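PDB 6NHS: beta-lactamase from Nostoc sp., which probably hydrolyses the beta-lactam ring of penicillin-like antibiotics, as expected of a class D serine beta-lactamase. Local coordinates for residues 24-38 / 46-58. Numbering follows the deposited sequence.
With FMT (formic acid), chain G.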
ATOM      1  N   LEU A  24      -9.812 -14.241  13.856  1.00 50.47           N
ATOM      2  CA  LEU A  24      -8.687 -13.748  13.073  1.00 46.86           C
ATOM      3  C   LEU A  24      -7.488 -13.394  13.941  1.00 46.41           C
ATOM      4  O   LEU A  24      -6.382 -13.248  13.416  1.00 46.15           O
ATOM      5  CB  LEU A  24      -9.101 -12.530  12.246  1.00 44.44           C
ATOM      6  CG  LEU A  24     -10.068 -12.791  11.090  1.00 46.30           C
ATOM      7  CD1 LEU A  24     -10.255 -11.532  10.251  1.00 43.44           C
ATOM      8  CD2 LEU A  24      -9.592 -13.968  10.229  1.00 43.57           C
ATOM      9  N   GLY A  25      -7.680 -13.250  15.251  1.00 47.56           N
ATOM     10  CA  GLY A  25      -6.544 -13.031  16.127  1.00 48.54           C
ATOM     11  C   GLY A  25      -5.671 -14.252  16.330  1.00 51.18           C
ATOM     12  O   GLY A  25      -4.563 -14.121  16.862  1.00 50.61           O
ATOM     13  N   ARG A  26      -6.140 -15.428  15.911  1.00 52.66           N
ATOM     14  CA  ARG A  26      -5.391 -16.656  16.149  1.00 59.96           C
ATOM     15  C   ARG A  26      -4.039 -16.623  15.442  1.00 56.39           C
ATOM     16  O   ARG A  26      -3.010 -16.968  16.034  1.00 53.16           O
ATOM     17  CB  ARG A  26      -6.213 -17.863  15.700  1.00 67.41           C
ATOM     18  CG  ARG A  26      -5.497 -19.181  15.900  1.00 73.52           C
ATOM     19  CD  ARG A  26      -6.276 -20.345  15.328  1.00 79.87           C
ATOM     20  NE  ARG A  26      -5.376 -21.445  14.993  1.00 86.10           N
ATOM     21  CZ  ARG A  26      -5.757 -22.710  14.845  1.00 91.24           C
ATOM     22  NH1 ARG A  26      -7.029 -23.046  15.014  1.00 93.14           N
ATOM     23  NH2 ARG A  26      -4.861 -23.641  14.538  1.00 93.41           N
ATOM     24  N   SER A  27      -4.021 -16.201  14.174  1.00 54.20           N
ATOM     25  CA  SER A  27      -2.768 -16.169  13.422  1.00 57.25           C
ATOM     26  C   SER A  27      -1.755 -15.234  14.071  1.00 52.52           C
ATOM     27  O   SER A  27      -0.554 -15.529  14.097  1.00 50.14           O
ATOM     28  CB  SER A  27      -3.037 -15.744  11.980  1.00 61.76           C
ATOM     29  OG  SER A  27      -4.183 -16.397  11.464  1.00 67.92           O
ATOM     30  N   PHE A  28      -2.222 -14.106  14.610  1.00 48.99           N
ATOM     31  CA  PHE A  28      -1.317 -13.142  15.229  1.00 48.78           C
ATOM     32  C   PHE A  28      -0.597 -13.752  16.424  1.00 51.65           C
ATOM     33  O   PHE A  28       0.624 -13.627  16.562  1.00 52.82           O
ATOM     34  CB  PHE A  28      -2.095 -11.888  15.641  1.00 48.35           C
ATOM     35  CG  PHE A  28      -2.510 -11.026  14.481  1.00 45.00           C
ATOM     36  CD1 PHE A  28      -3.597 -11.374  13.692  1.00 43.43           C
ATOM     37  CD2 PHE A  28      -1.805  -9.875  14.170  1.00 43.54           C
ATOM     38  CE1 PHE A  28      -3.975 -10.587  12.617  1.00 43.17           C
ATOM     39  CE2 PHE A  28      -2.178  -9.081  13.092  1.00 40.94           C
ATOM     40  CZ  PHE A  28      -3.261  -9.441  12.316  1.00 40.75           C
ATOM     41  N   ASN A  29      -1.339 -14.429  17.297  1.00 56.25           N
ATOM     42  CA  ASN A  29      -0.726 -14.971  18.502  1.00 65.26           C
ATOM     43  C   ASN A  29       0.156 -16.173  18.193  1.00 67.94           C
ATOM     44  O   ASN A  29       1.155 -16.394  18.886  1.00 71.39           O
ATOM     45  CB  ASN A  29      -1.808 -15.328  19.519  1.00 71.45           C
ATOM     46  CG  ASN A  29      -2.634 -14.120  19.933  1.00 77.19           C
ATOM     47  OD1 ASN A  29      -2.097 -13.033  20.164  1.00 78.60           O
ATOM     48  ND2 ASN A  29      -3.947 -14.300  20.013  1.00 78.96           N
ATOM     49  N   GLN A  30      -0.183 -16.947  17.158  1.00 67.25           N
ATOM     50  CA  GLN A  30       0.669 -18.064  16.756  1.00 69.75           C
ATOM     51  C   GLN A  30       2.040 -17.568  16.313  1.00 66.27           C
ATOM     52  O   GLN A  30       3.073 -18.133  16.690  1.00 66.47           O
ATOM     53  CB  GLN A  30       0.003 -18.861  15.633  1.00 72.88           C
ATOM     54  CG  GLN A  30      -1.332 -19.495  16.003  1.00 77.72           C
ATOM     55  CD  GLN A  30      -1.209 -20.945  16.400  1.00 83.63           C
ATOM     56  OE1 GLN A  30      -0.268 -21.627  16.001  1.00 86.97           O
ATOM     57  NE2 GLN A  30      -2.163 -21.429  17.191  1.00 85.79           N
ATOM     58  N   LEU A  31       2.065 -16.505  15.511  1.00 60.24           N
ATOM     59  CA  LEU A  31       3.310 -15.921  15.034  1.00 58.38           C
ATOM     60  C   LEU A  31       3.944 -14.967  16.037  1.00 59.02           C
ATOM     61  O   LEU A  31       5.021 -14.430  15.759  1.00 61.72           O
ATOM     62  CB  LEU A  31       3.067 -15.198  13.709  1.00 54.51           C
ATOM     63  CG  LEU A  31       2.503 -16.119  12.628  1.00 55.86           C
ATOM     64  CD1 LEU A  31       2.108 -15.338  11.398  1.00 54.35           C
ATOM     65  CD2 LEU A  31       3.513 -17.210  12.267  1.00 59.02           C
ATOM     66  N   GLY A  32       3.310 -14.746  17.186  1.00 58.27           N
ATOM     67  CA  GLY A  32       3.895 -13.905  18.216  1.00 59.74           C
ATOM     68  C   GLY A  32       4.037 -12.449  17.837  1.00 60.31           C
ATOM     69  O   GLY A  32       4.992 -11.795  18.269  1.00 63.35           O
ATOM     70  N   ILE A  33       3.113 -11.917  17.043  1.00 56.72           N
ATOM     71  CA  ILE A  33       3.183 -10.524  16.620  1.00 53.50           C
ATOM     72  C   ILE A  33       1.953  -9.780  17.124  1.00 48.65           C
ATOM     73  O   ILE A  33       0.866 -10.350  17.275  1.00 47.87           O
ATOM     74  CB  ILE A  33       3.317 -10.381  15.087  1.00 53.82           C
ATOM     75  CG1 ILE A  33       1.959 -10.534  14.411  1.00 56.99           C
ATOM     76  CG2 ILE A  33       4.295 -11.413  14.524  1.00 52.34           C
ATOM     77  CD1 ILE A  33       2.018 -10.377  12.923  1.00 57.78           C
ATOM     78  N   LYS A  34       2.139  -8.493  17.398  1.00 46.00           N
ATOM     79  CA  LYS A  34       1.056  -7.599  17.771  1.00 46.65           C
ATOM     80  C   LYS A  34       0.631  -6.810  16.544  1.00 43.43           C
ATOM     81  O   LYS A  34       1.481  -6.308  15.801  1.00 42.61           O
ATOM     82  CB  LYS A  34       1.491  -6.650  18.888  1.00 53.37           C
ATOM     83  CG  LYS A  34       1.930  -7.356  20.158  1.00 62.36           C
ATOM     84  CD  LYS A  34       2.199  -6.359  21.272  1.00 69.93           C
ATOM     85  CE  LYS A  34       2.590  -7.060  22.566  1.00 76.24           C
ATOM     86  NZ  LYS A  34       2.838  -6.081  23.664  1.00 80.27           N
ATOM     87  N   GLY A  35      -0.675  -6.711  16.323  1.00 41.08           N
ATOM     88  CA  GLY A  35      -1.149  -5.938  15.186  1.00 37.69           C
ATOM     89  C   GLY A  35      -2.638  -6.090  14.972  1.00 38.15           C
ATOM     90  O   GLY A  35      -3.384  -6.440  15.893  1.00 39.19           O
ATOM     91  N   SER A  36      -3.057  -5.835  13.737  1.00 36.34           N
ATOM     92  CA  SER A  36      -4.470  -5.814  13.399  1.00 36.38           C
ATOM     93  C   SER A  36      -4.646  -6.208  11.945  1.00 36.56           C
ATOM     94  O   SER A  36      -3.699  -6.196  11.152  1.00 34.33           O
ATOM     95  CB  SER A  36      -5.082  -4.428  13.632  1.00 37.93           C
ATOM     96  OG  SER A  36      -4.427  -3.457  12.832  1.00 34.50           O
ATOM     97  N   ILE A  37      -5.884  -6.540  11.596  1.00 36.27           N
ATOM     98  CA  ILE A  37      -6.252  -6.724  10.198  1.00 34.67           C
ATOM     99  C   ILE A  37      -7.706  -6.323  10.037  1.00 34.83           C
ATOM    100  O   ILE A  37      -8.527  -6.516  10.941  1.00 36.13           O
ATOM    101  CB  ILE A  37      -5.997  -8.166   9.702  1.00 35.33           C
ATOM    102  CG1 ILE A  37      -6.190  -8.250   8.184  1.00 34.40           C
ATOM    103  CG2 ILE A  37      -6.902  -9.165  10.411  1.00 37.11           C
ATOM    104  CD1 ILE A  37      -5.762  -9.574   7.566  1.00 35.09           C
ATOM    105  N   LEU A  38      -8.012  -5.735   8.889  1.00 33.64           N
ATOM    106  CA  LEU A  38      -9.370  -5.391   8.511  1.00 33.75           C
ATOM    107  C   LEU A  38      -9.625  -5.939   7.118  1.00 37.25           C
ATOM    108  O   LEU A  38      -8.834  -5.696   6.201  1.00 34.86           O
ATOM    109  CB  LEU A  38      -9.577  -3.874   8.540  1.00 32.96           C
ATOM    110  CG  LEU A  38     -10.997  -3.371   8.317  1.00 38.39           C
ATOM    111  CD1 LEU A  38     -11.918  -3.871   9.420  1.00 39.45           C
ATOM    112  CD2 LEU A  38     -10.999  -1.850   8.257  1.00 36.37           C
ATOM    113  N   LYS A  46     -19.625  -6.205   4.343  1.00 38.25           N
ATOM    114  CA  LYS A  46     -19.386  -6.732   5.677  1.00 41.94           C
ATOM    115  C   LYS A  46     -17.901  -6.686   6.005  1.00 40.23           C
ATOM    116  O   LYS A  46     -17.055  -6.903   5.131  1.00 36.99           O
ATOM    117  CB  LYS A  46     -19.907  -8.175   5.803  1.00 47.61           C
ATOM    118  CG  LYS A  46     -19.731  -8.761   7.191  1.00 55.07           C
ATOM    119  CD  LYS A  46     -20.605  -9.974   7.424  1.00 60.75           C
ATOM    120  CE  LYS A  46     -20.459 -10.455   8.857  1.00 65.89           C
ATOM    121  NZ  LYS A  46     -21.320 -11.631   9.145  1.00 71.79           N
ATOM    122  N   PHE A  47     -17.592  -6.413   7.272  1.00 37.24           N
ATOM    123  CA  PHE A  47     -16.227  -6.377   7.777  1.00 40.16           C
ATOM    124  C   PHE A  47     -15.899  -7.627   8.582  1.00 40.35           C
ATOM    125  O   PHE A  47     -16.761  -8.205   9.245  1.00 37.20           O
ATOM    126  CB  PHE A  47     -15.998  -5.163   8.676  1.00 42.74           C
ATOM    127  CG  PHE A  47     -15.812  -3.885   7.936  1.00 47.87           C
ATOM    128  CD1 PHE A  47     -14.634  -3.631   7.257  1.00 48.88           C
ATOM    129  CD2 PHE A  47     -16.801  -2.921   7.938  1.00 51.94           C
ATOM    130  CE1 PHE A  47     -14.450  -2.444   6.585  1.00 50.27           C
ATOM    131  CE2 PHE A  47     -16.612  -1.733   7.268  1.00 54.05           C
ATOM    132  CZ  PHE A  47     -15.442  -1.494   6.589  1.00 51.78           C
ATOM    133  N   TYR A  48     -14.630  -8.022   8.525  1.00 38.54           N
ATOM    134  CA  TYR A  48     -14.030  -8.993   9.429  1.00 38.24           C
ATOM    135  C   TYR A  48     -12.739  -8.379   9.938  1.00 39.06           C
ATOM    136  O   TYR A  48     -12.000  -7.764   9.163  1.00 38.27           O
ATOM    137  CB  TYR A  48     -13.743 -10.335   8.730  1.00 38.28           C
ATOM    138  CG  TYR A  48     -14.952 -10.940   8.057  1.00 40.27           C
ATOM    139  CD1 TYR A  48     -15.795 -11.796   8.748  1.00 40.25           C
ATOM    140  CD2 TYR A  48     -15.249 -10.656   6.730  1.00 40.50           C
ATOM    141  CE1 TYR A  48     -16.904 -12.345   8.145  1.00 44.08           C
ATOM    142  CE2 TYR A  48     -16.361 -11.205   6.116  1.00 42.77           C
ATOM    143  CZ  TYR A  48     -17.183 -12.049   6.834  1.00 45.96           C
ATOM    144  OH  TYR A  48     -18.288 -12.609   6.241  1.00 48.68           O
ATOM    145  N   GLU A  49     -12.467  -8.508  11.235  1.00 38.65           N
ATOM    146  CA  GLU A  49     -11.293  -7.802  11.733  1.00 39.49           C
ATOM    147  C   GLU A  49     -10.756  -8.455  12.995  1.00 39.39           C
ATOM    148  O   GLU A  49     -11.445  -9.215  13.678  1.00 39.85           O
ATOM    149  CB  GLU A  49     -11.595  -6.320  11.995  1.00 40.03           C
ATOM    150  CG  GLU A  49     -12.595  -6.074  13.078  1.00 40.56           C
ATOM    151  CD  GLU A  49     -12.932  -4.600  13.266  1.00 42.28           C
ATOM    152  OE1 GLU A  49     -12.073  -3.724  13.007  1.00 43.47           O
ATOM    153  OE2 GLU A  49     -14.071  -4.324  13.680  1.00 42.58           O
ATOM    154  N   HIS A  50      -9.491  -8.147  13.271  1.00 34.97           N
ATOM    155  CA  HIS A  50      -8.845  -8.396  14.550  1.00 37.09           C
ATOM    156  C   HIS A  50      -8.252  -7.083  15.031  1.00 36.43           C
ATOM    157  O   HIS A  50      -7.617  -6.370  14.246  1.00 35.94           O
ATOM    158  CB  HIS A  50      -7.739  -9.445  14.439  1.00 40.03           C
ATOM    159  CG  HIS A  50      -6.776  -9.420  15.584  1.00 42.41           C
ATOM    160  ND1 HIS A  50      -7.124  -9.811  16.861  1.00 44.22           N
ATOM    161  CD2 HIS A  50      -5.476  -9.047  15.646  1.00 41.76           C
ATOM    162  CE1 HIS A  50      -6.079  -9.678  17.658  1.00 44.65           C
ATOM    163  NE2 HIS A  50      -5.066  -9.213  16.946  1.00 44.35           N
ATOM    164  N   ASN A  51      -8.460  -6.774  16.313  1.00 37.43           N
ATOM    165  CA  ASN A  51      -7.924  -5.570  16.942  1.00 39.25           C
ATOM    166  C   ASN A  51      -8.552  -4.318  16.335  1.00 39.10           C
ATOM    167  O   ASN A  51      -7.879  -3.544  15.647  1.00 36.26           O
ATOM    168  CB  ASN A  51      -6.396  -5.532  16.817  1.00 39.48           C
ATOM    169  CG  ASN A  51      -5.756  -4.522  17.750  1.00 40.73           C
ATOM    170  OD1 ASN A  51      -6.446  -3.725  18.376  1.00 40.14           O
ATOM    171  ND2 ASN A  51      -4.430  -4.546  17.836  1.00 41.74           N
ATOM    172  N   ALA A  52      -9.840  -4.106  16.612  1.00 39.49           N
ATOM    173  CA  ALA A  52     -10.582  -3.018  15.979  1.00 39.83           C
ATOM    174  C   ALA A  52     -10.015  -1.650  16.340  1.00 37.62           C
ATOM    175  O   ALA A  52     -10.028  -0.728  15.515  1.00 37.33           O
ATOM    176  CB  ALA A  52     -12.058  -3.097  16.372  1.00 40.96           C
ATOM    177  N   ALA A  53      -9.523  -1.493  17.572  1.00 35.63           N
ATOM    178  CA  ALA A  53      -9.001  -0.195  17.994  1.00 38.95           C
ATOM    179  C   ALA A  53      -7.814   0.227  17.137  1.00 36.91           C
ATOM    180  O   ALA A  53      -7.685   1.401  16.765  1.00 35.93           O
ATOM    181  CB  ALA A  53      -8.605  -0.240  19.469  1.00 40.66           C
ATOM    182  N   ARG A  54      -6.940  -0.720  16.802  1.00 31.93           N
ATOM    183  CA  ARG A  54      -5.767  -0.387  16.005  1.00 30.76           C
ATOM    184  C   ARG A  54      -6.149  -0.061  14.565  1.00 32.15           C
ATOM    185  O   ARG A  54      -5.451   0.713  13.899  1.00 32.09           O
ATOM    186  CB  ARG A  54      -4.761  -1.540  16.067  1.00 31.22           C
ATOM    187  CG  ARG A  54      -3.394  -1.226  15.471  1.00 32.69           C
ATOM    188  CD  ARG A  54      -2.473  -2.441  15.524  1.00 31.70           C
ATOM    189  NE  ARG A  54      -1.189  -2.186  14.871  1.00 31.73           N
ATOM    190  CZ  ARG A  54      -0.008  -2.251  15.480  1.00 34.21           C
ATOM    191  NH1 ARG A  54       0.063  -2.584  16.762  1.00 35.38           N
ATOM    192  NH2 ARG A  54       1.106  -2.003  14.804  1.00 31.25           N
ATOM    193  N   ASN A  55      -7.252  -0.627  14.068  1.00 34.09           N
ATOM    194  CA  ASN A  55      -7.710  -0.326  12.714  1.00 32.28           C
ATOM    195  C   ASN A  55      -8.148   1.123  12.548  1.00 31.70           C
ATOM    196  O   ASN A  55      -8.316   1.572  11.410  1.00 29.80           O
ATOM    197  CB  ASN A  55      -8.859  -1.263  12.318  1.00 33.49           C
ATOM    198  CG  ASN A  55      -8.380  -2.671  11.979  1.00 30.35           C
ATOM    199  OD1 ASN A  55      -7.251  -2.864  11.544  1.00 31.42           O
ATOM    200  ND2 ASN A  55      -9.242  -3.656  12.181  1.00 30.87           N
ATOM    201  N   SER A  56      -8.339   1.861  13.643  1.00 31.29           N
ATOM    202  CA  SER A  56      -8.634   3.288  13.589  1.00 35.70           C
ATOM    203  C   SER A  56      -7.447   4.146  14.004  1.00 34.91           C
ATOM    204  O   SER A  56      -7.600   5.363  14.154  1.00 36.19           O
ATOM    205  CB  SER A  56      -9.839   3.619  14.473  1.00 38.06           C
ATOM    206  OG  SER A  56     -11.037   3.092  13.931  1.00 40.91           O
ATOM    207  N   GLN A  57      -6.278   3.548  14.212  1.00 35.59           N
ATOM    208  CA  GLN A  57      -5.084   4.296  14.577  1.00 36.94           C
ATOM    209  C   GLN A  57      -4.278   4.623  13.329  1.00 33.68           C
ATOM    210  O   GLN A  57      -4.249   3.848  12.372  1.00 28.64           O
ATOM    211  CB  GLN A  57      -4.228   3.504  15.567  1.00 38.56           C
ATOM    212  CG  GLN A  57      -4.878   3.342  16.933  1.00 46.84           C
ATOM    213  CD  GLN A  57      -4.106   2.406  17.844  1.00 54.49           C
ATOM    214  OE1 GLN A  57      -3.023   1.926  17.494  1.00 54.62           O
ATOM    215  NE2 GLN A  57      -4.663   2.138  19.019  1.00 59.00           N
ATOM    216  N   SER A  58      -3.621   5.785  13.349  1.00 33.94           N
ATOM    217  CA  SER A  58      -2.874   6.279  12.196  1.00 33.21           C
ATOM    218  C   SER A  58      -1.416   5.850  12.269  1.00 31.58           C
ATOM    219  O   SER A  58      -0.813   5.846  13.347  1.00 32.10           O
ATOM    220  CB  SER A  58      -2.945   7.807  12.118  1.00 35.28           C
ATOM    221  OG  SER A  58      -4.277   8.242  11.956  1.00 41.98           O
TER
HETATM  222  C   FMT G 306      -6.703   8.811  14.722  1.00 71.09           C
HETATM  223  O1  FMT G 306      -5.744   9.569  14.846  1.00 70.68           O
HETATM  224  O2  FMT G 306      -6.976   8.221  13.677  1.00 70.34           O
HETATM  225  O   HOH W   1     -10.803 -11.865  15.364  1.00 41.58           O
HETATM  226  O   HOH W   2      -2.484  -8.686  18.263  1.00 48.86           O
HETATM  227  O   HOH W   3      -5.045  -3.431  10.244  1.00 41.89           O
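I37 and H50 form an antiparallel hydrogen-bonded pair, I37 N to H50 O and H50 N to I37 O, on strands 35-38 and 46-50, whose axes come within 4.7 Å. This is the beta hairpin at one edge of the antiparallel sheet of the penicillin-binding protein and beta-lactamase fold. Strand 46-50 is an edge strand; strand 226-236 flanks the other side of 35-41. On the face of I37, the imidazole of H50 fits against helix 25-30. With chi1 at 162°, the H50 side chain leaves on the side away from its own N, and the ring reaches the helix. G25 CA sits over one ring face, 3.6 Å from the centroid, in a CH-pi contact. H50 CD2 stands over the centre of the F28 ring, with the planes tilted by 38°. A water at the H50 ring edge bonds NE2 and, weakly, G35 N. On the other face, L38 CD1 meets F47 CD1 at 3.5 Å and also touches E49 CB. The aliphatic part of R54 passes S36, and its guanidinium has one face over G35 CA; its charge is paired with D235 of strand 226-236. Past the strand end, N51 ND2 donates to G35 O (2.9 Å) from above the carbonyl plane. I37 O accepts from both H50 N and N55 ND2. The N55 amide also donates to E49 OE1, at its anti lone pair, with ND2 to OE1 2.9 Å.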